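Local coordinates for putative capsid protein of prophage (Escherichia coli CFT073, PDB 3BQW) that is probably a phage major capsid protein that assembles into the head shell of the prophage, although its function has not been established, at residues L8-N11 and Q12-Y16; G20-A23 and E24-F27; A108-D112 and P113-R117. All coordinates share one frame; numbering follows the deposited sequence.

Interaction 1: residues L8-N11 and Q12-Y16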
# COMPACT_ATOMS: atom_id res chain seq x y z
N LEU A 8 2.81 12.82 -26.39
CA LEU A 8 2.20 11.51 -26.61
C LEU A 8 0.77 11.59 -26.16
O LEU A 8 0.47 12.20 -25.15
CB LEU A 8 2.90 10.41 -25.81
CG LEU A 8 4.39 10.16 -26.12
CD1 LEU A 8 4.83 8.91 -25.39
CD2 LEU A 8 4.63 10.08 -27.63
N ASN A 9 -0.13 10.98 -26.92
CA ASN A 9 -1.50 10.90 -26.49
C ASN A 9 -1.68 9.73 -25.52
O ASN A 9 -0.77 8.92 -25.31
CB ASN A 9 -2.47 10.83 -27.68
CG ASN A 9 -2.27 9.60 -28.55
OD1 ASN A 9 -2.21 8.47 -28.06
ND2 ASN A 9 -2.18 9.82 -29.86
N THR A 10 -2.85 9.66 -24.93
CA THR A 10 -3.03 8.81 -23.78
C THR A 10 -3.12 7.32 -24.14
O THR A 10 -2.70 6.49 -23.36
CB THR A 10 -4.13 9.39 -22.84
OG1 THR A 10 -3.51 10.41 -22.01
CG2 THR A 10 -4.74 8.30 -21.95
N ASN A 11 -3.58 6.99 -25.34
CA ASN A 11 -3.45 5.61 -25.83
C ASN A 11 -1.99 5.16 -25.87
O ASN A 11 -1.68 4.01 -25.57
CB ASN A 11 -4.03 5.46 -27.23
CG ASN A 11 -5.54 5.59 -27.27
OD1 ASN A 11 -6.23 5.51 -26.26
ND2 ASN A 11 -6.05 5.79 -28.47
N GLN A 12 -1.09 6.07 -26.23
CA GLN A 12 0.35 5.77 -26.29
C GLN A 12 0.92 5.54 -24.90
O GLN A 12 1.70 4.61 -24.67
CB GLN A 12 1.09 6.89 -27.04
CG GLN A 12 0.73 6.91 -28.55
CD GLN A 12 1.01 8.25 -29.27
OE1 GLN A 12 1.88 9.03 -28.88
NE2 GLN A 12 0.28 8.49 -30.34
N LEU A 13 0.50 6.36 -23.96
CA LEU A 13 0.89 6.19 -22.56
C LEU A 13 0.26 4.94 -21.92
O LEU A 13 0.94 4.23 -21.16
CB LEU A 13 0.53 7.44 -21.76
CG LEU A 13 1.04 8.80 -22.28
CD1 LEU A 13 0.43 9.92 -21.48
CD2 LEU A 13 2.54 8.89 -22.26
N PHE A 14 -1.00 4.65 -22.21
CA PHE A 14 -1.64 3.40 -21.73
C PHE A 14 -0.98 2.13 -22.29
O PHE A 14 -0.93 1.11 -21.61
CB PHE A 14 -3.14 3.35 -22.07
CG PHE A 14 -4.02 4.00 -21.04
CD1 PHE A 14 -4.84 5.06 -21.39
CD2 PHE A 14 -4.03 3.55 -19.73
CE1 PHE A 14 -5.66 5.65 -20.42
CE2 PHE A 14 -4.83 4.14 -18.78
CZ PHE A 14 -5.65 5.19 -19.12
N ALA A 15 -0.48 2.20 -23.51
CA ALA A 15 0.26 1.08 -24.13
C ALA A 15 1.45 0.67 -23.26
O ALA A 15 1.74 -0.51 -23.14
CB ALA A 15 0.74 1.46 -25.55
N TYR A 16 2.12 1.64 -22.65
CA TYR A 16 3.22 1.35 -21.75
C TYR A 16 2.73 0.87 -20.39
O TYR A 16 3.20 -0.12 -19.85
CB TYR A 16 4.08 2.59 -21.56
CG TYR A 16 5.27 2.30 -20.70
CD1 TYR A 16 6.31 1.49 -21.19
CD2 TYR A 16 5.36 2.80 -19.42
CE1 TYR A 16 7.40 1.20 -20.40
CE2 TYR A 16 6.46 2.49 -18.62
CZ TYR A 16 7.46 1.69 -19.12
OH TYR A 16 8.55 1.40 -18.37
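A capping box formed by Asn9 and Gln12 starts the short helix 10-17, with Asn9 as N-cap. Its main bond runs from Gln12 N to Asn9 OD1 (3.2 Å), with an N-H...O angle of 149° and the donor tilted a little from the side-chain carbonyl plane. Asn9 CG lies between the backbone N and the carbonyl carbon (chi1 62°), which folds the amide back over the helix start. The return bond, Asn9 N to Gln12 OE1, is weak at 3.4 Å, and the approach of two donors, Asn9 ND2 and Gln12 NE2, at 2.8 Å leaves it doubtful. Leu8 CD2 comes within 3.2 Å of the atom modelled as Gln12 OE1. Phe14 N donates almost straight to Thr10 O (2.8 Å, 166°), and Leu13 N donates to Asn9 O. Thr10 CG2 reaches the ring obliquely, 3.2 Å from Phe14 CE1. Leu8 CB, 3.9 Å from Leu13 CD2, forms with it an apolar ridge facing helix 113-146, where Leu8 meets Met118 and Leu13 meets Ile121 and Met125. Thr10 and Phe14 meet strand 314-319: Thr10 OG1 is hydrogen-bonded to Pro315 O, and Phe14 touches Pro315, as Leu13 does too, so the helix bridges the long helix and that strand.

Interaction 2: residues G20-A23 and E24-F27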
# COMPACT_ATOMS: atom_id res chain seq x y z
N GLY A 20 2.68 -5.25 -19.34
CA GLY A 20 2.66 -6.62 -18.80
C GLY A 20 3.93 -7.10 -18.12
O GLY A 20 3.87 -7.90 -17.18
N ASP A 21 5.06 -6.59 -18.59
CA ASP A 21 6.38 -6.94 -18.08
C ASP A 21 7.08 -5.81 -17.32
O ASP A 21 8.30 -5.77 -17.26
CB ASP A 21 7.28 -7.38 -19.25
CG ASP A 21 7.50 -6.27 -20.29
OD1 ASP A 21 6.62 -5.40 -20.44
OD2 ASP A 21 8.56 -6.28 -20.96
N ILE A 22 6.34 -4.89 -16.72
CA ILE A 22 6.97 -3.87 -15.90
C ILE A 22 6.53 -4.12 -14.45
O ILE A 22 5.35 -3.99 -14.13
CB ILE A 22 6.64 -2.43 -16.42
CG1 ILE A 22 7.17 -2.28 -17.86
CG2 ILE A 22 7.26 -1.35 -15.53
CD1 ILE A 22 6.30 -1.41 -18.74
N ALA A 23 7.50 -4.51 -13.61
CA ALA A 23 7.28 -4.89 -12.21
C ALA A 23 6.48 -3.85 -11.45
O ALA A 23 5.57 -4.18 -10.70
CB ALA A 23 8.64 -5.14 -11.51
N GLU A 24 6.82 -2.58 -11.69
CA GLU A 24 6.15 -1.45 -11.03
C GLU A 24 4.67 -1.46 -11.31
O GLU A 24 3.90 -0.91 -10.54
CB GLU A 24 6.72 -0.09 -11.49
CG GLU A 24 8.13 0.21 -11.00
CD GLU A 24 9.22 -0.38 -11.88
OE1 GLU A 24 8.93 -1.21 -12.78
OE2 GLU A 24 10.38 -0.01 -11.63
N PHE A 25 4.27 -2.05 -12.44
CA PHE A 25 2.88 -2.08 -12.83
C PHE A 25 2.19 -3.37 -12.38
O PHE A 25 1.06 -3.32 -11.93
CB PHE A 25 2.71 -1.87 -14.35
CG PHE A 25 3.36 -0.59 -14.88
CD1 PHE A 25 3.64 0.49 -14.04
CD2 PHE A 25 3.64 -0.45 -16.23
CE1 PHE A 25 4.20 1.65 -14.53
CE2 PHE A 25 4.20 0.71 -16.72
CZ PHE A 25 4.47 1.76 -15.88
N LYS A 26 2.87 -4.51 -12.46
CA LYS A 26 2.16 -5.74 -12.17
C LYS A 26 2.13 -6.11 -10.66
O LYS A 26 1.22 -6.83 -10.22
CB LYS A 26 2.65 -6.89 -13.07
CG LYS A 26 3.67 -7.83 -12.49
CD LYS A 26 4.10 -8.92 -13.52
CE LYS A 26 3.26 -10.22 -13.47
NZ LYS A 26 3.87 -11.34 -14.33
N PHE A 27 3.09 -5.61 -9.87
CA PHE A 27 3.15 -5.91 -8.44
C PHE A 27 2.87 -4.68 -7.60
O PHE A 27 3.07 -3.55 -8.04
CB PHE A 27 4.53 -6.46 -8.06
CG PHE A 27 4.99 -7.59 -8.94
CD1 PHE A 27 4.19 -8.70 -9.12
CD2 PHE A 27 6.22 -7.54 -9.56
CE1 PHE A 27 4.61 -9.75 -9.95
CE2 PHE A 27 6.65 -8.58 -10.38
CZ PHE A 27 5.83 -9.69 -10.57
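Ile22 O is gripped by two backbone donors, Phe25 N at 2.8 Å and Lys26 N at 3.0 Å, and this carbonyl starts the single-turn helix 23-26, with Ile22 at the N-cap position. The two donors approach differently. Lys26 N, the donor of the i to i+4 bond, lies in the carbonyl plane, while Phe25 N, that of the i to i+3 bond, sits 47° above that plane, away from any lone pair. One residue further on, Phe27 N donates to Ala23 O at 3.0 Å, tilted slightly from the carbonyl plane, at the residue where helical backbone angles end.

The apolar half is a CH-pi contact: Ile22 CG2 stands over one face of the Phe25 ring, 3.9 Å from its centroid and 14° off the ring normal. Both side chains run side by side in the same direction, and Ile22 CB reaches Phe25 CD2 at 3.6 Å. Glu24 bends at chi2 (85°), bringing its OE1 to within 3.2 Å of Ile22 CG2. Helix 113-146 backs this turn, since Ile22 and Phe25 touch Arg126 and Lys133 NZ donates hydrogen bonds to Glu24 O and Phe27 O; the Phe25 ring also meets Tyr16 nearly perpendicularly. Lys26 CG lies 3.3 Å above the plane of the Phe27 ring, over its centre.

Interaction 3: residues A108-D112 and P113-R117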
# COMPACT_ATOMS: atom_id res chain seq x y z
N ALA A 108 22.82 2.47 -29.10
CA ALA A 108 22.58 3.29 -30.29
C ALA A 108 21.33 4.20 -30.25
O ALA A 108 21.34 5.29 -30.82
CB ALA A 108 22.54 2.41 -31.54
N GLN A 109 20.26 3.75 -29.59
CA GLN A 109 19.02 4.54 -29.60
C GLN A 109 19.18 5.86 -28.85
O GLN A 109 18.53 6.85 -29.18
CB GLN A 109 17.83 3.78 -29.01
CG GLN A 109 17.57 2.38 -29.58
CD GLN A 109 17.69 1.29 -28.52
OE1 GLN A 109 18.48 1.40 -27.59
NE2 GLN A 109 16.88 0.25 -28.66
N LEU A 110 20.06 5.88 -27.85
CA LEU A 110 20.15 7.01 -26.93
C LEU A 110 20.62 8.31 -27.57
O LEU A 110 20.69 9.33 -26.90
CB LEU A 110 21.02 6.65 -25.71
CG LEU A 110 20.47 5.54 -24.80
CD1 LEU A 110 21.55 5.04 -23.83
CD2 LEU A 110 19.21 6.00 -24.03
N ASN A 111 20.93 8.29 -28.86
CA ASN A 111 21.15 9.53 -29.60
C ASN A 111 19.83 10.18 -29.99
O ASN A 111 19.66 11.39 -29.85
CB ASN A 111 22.02 9.28 -30.84
CG ASN A 111 23.51 9.19 -30.50
OD1 ASN A 111 23.89 9.12 -29.33
ND2 ASN A 111 24.35 9.19 -31.54
N ASP A 112 18.90 9.36 -30.48
CA ASP A 112 17.59 9.82 -30.94
C ASP A 112 16.81 10.56 -29.83
O ASP A 112 16.43 9.93 -28.84
CB ASP A 112 16.78 8.63 -31.44
CG ASP A 112 15.39 9.00 -31.90
OD1 ASP A 112 15.06 10.21 -31.93
OD2 ASP A 112 14.63 8.08 -32.24
N PRO A 113 16.55 11.87 -30.01
CA PRO A 113 15.85 12.66 -28.99
C PRO A 113 14.44 12.14 -28.64
O PRO A 113 14.00 12.32 -27.51
CB PRO A 113 15.74 14.06 -29.62
CG PRO A 113 16.74 14.09 -30.68
CD PRO A 113 16.89 12.69 -31.18
N THR A 114 13.76 11.54 -29.61
CA THR A 114 12.45 10.93 -29.39
C THR A 114 12.58 9.76 -28.44
O THR A 114 11.77 9.61 -27.53
CB THR A 114 11.83 10.42 -30.71
OG1 THR A 114 11.43 11.54 -31.50
CG2 THR A 114 10.62 9.52 -30.47
N TYR A 115 13.60 8.94 -28.68
CA TYR A 115 13.88 7.79 -27.84
C TYR A 115 14.16 8.22 -26.41
O TYR A 115 13.69 7.60 -25.47
CB TYR A 115 15.09 7.00 -28.37
CG TYR A 115 15.35 5.76 -27.56
CD1 TYR A 115 14.61 4.60 -27.78
CD2 TYR A 115 16.31 5.75 -26.54
CE1 TYR A 115 14.83 3.45 -27.02
CE2 TYR A 115 16.54 4.62 -25.78
CZ TYR A 115 15.79 3.47 -26.02
OH TYR A 115 16.02 2.33 -25.28
N ARG A 116 14.91 9.31 -26.28
CA ARG A 116 15.28 9.87 -25.00
C ARG A 116 14.09 10.48 -24.27
O ARG A 116 13.99 10.34 -23.07
CB ARG A 116 16.36 10.93 -25.17
CG ARG A 116 17.66 10.42 -25.77
CD ARG A 116 18.54 11.59 -26.09
NE ARG A 116 18.85 12.32 -24.87
CZ ARG A 116 19.77 11.95 -23.99
NH1 ARG A 116 20.50 10.86 -24.21
NH2 ARG A 116 19.96 12.68 -22.88
N ARG A 117 13.21 11.18 -24.98
CA ARG A 117 11.99 11.70 -24.36
C ARG A 117 11.17 10.53 -23.84
O ARG A 117 10.69 10.57 -22.71
CB ARG A 117 11.17 12.59 -25.31
CG ARG A 117 11.56 14.08 -25.30
CD ARG A 117 10.77 14.92 -26.33
NE ARG A 117 9.31 14.86 -26.09
CZ ARG A 117 8.45 14.07 -26.73
NH1 ARG A 117 8.84 13.28 -27.72
NH2 ARG A 117 7.16 14.10 -26.40
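Tyr115 and Gln109 make the tight part of this helix start, which joins the 3-10 segment ending at Asn111 to the long helix 113-146. Gln109 CB sits over the middle of one face of the Tyr115 ring, 3.3 Å from its centroid and only 3° off the ring normal, a close CH-pi contact. Beyond CB the glutamine chain bends, and its amide plane ends up stacked on the ring, nearly parallel to it. Leu110 closes in from another direction: its CD2 lies at the ring edge, near the ring plane, 3.5 Å from Tyr115 CE2. With CG of Tyr115 anti to the backbone N (chi1 -177°), the ring is carried back from the first turn towards the 3-10 segment, where both residues can reach it.

Arg116 adds a polar clasp on the preceding turn. Its chain bends at chi3, and NH1 donates to Leu110 O at 3.1 Å (161°), with the donor in the carbonyl plane and the oxygen at the guanidinium edge. The backbone bond from Arg116 N to Asp112 O, 3.0 Å, opens the regular helical pattern.

The solvent side, where Asn111, Asp112, Pro113 and Thr114 are all exposed, is looser. The N-cap Asp112 accepts from Thr114 N through OD1 at 3.0 Å, an Asx turn in which the donor comes from above the carboxylate plane. The two side chains lie side by side and approach no nearer than 3.5 Å, from Asp112 OD1 to Thr114 CB. Pro113 has no N-H to give. The carboxylate is placed so that it may favour the helix start.

Around the turn, Leu110 leans on Arg101 and Tyr115 on Glu105, both in the loop that follows strand 90-92. Further along, Arg117 forms a salt bridge with Glu327 at the start of strand 327-338, tying the first turns of helix 113-146 to the sheet.

All three contacts are surface features that start a helix, and each has an N-cap residue. Interactions 1 and 3 cap with a side-chain oxygen, from an asparagine and an aspartate respectively, whereas interaction 2 relies on backbone carbonyls. Interactions 1 and 2 lie in series on helices 10-17 and 23-26 and touch directly, Tyr16 CE1 lying 3.3 Å from Ile22 CD1. Both pack on helix 113-146, whose own beginning is interaction 3, about 18 Å between centres from interaction 1. That long helix is consistent with the spine helix of HK97-like capsid folds. Interactions 1 and 2 each bury one residue, interaction 3 none of those touching.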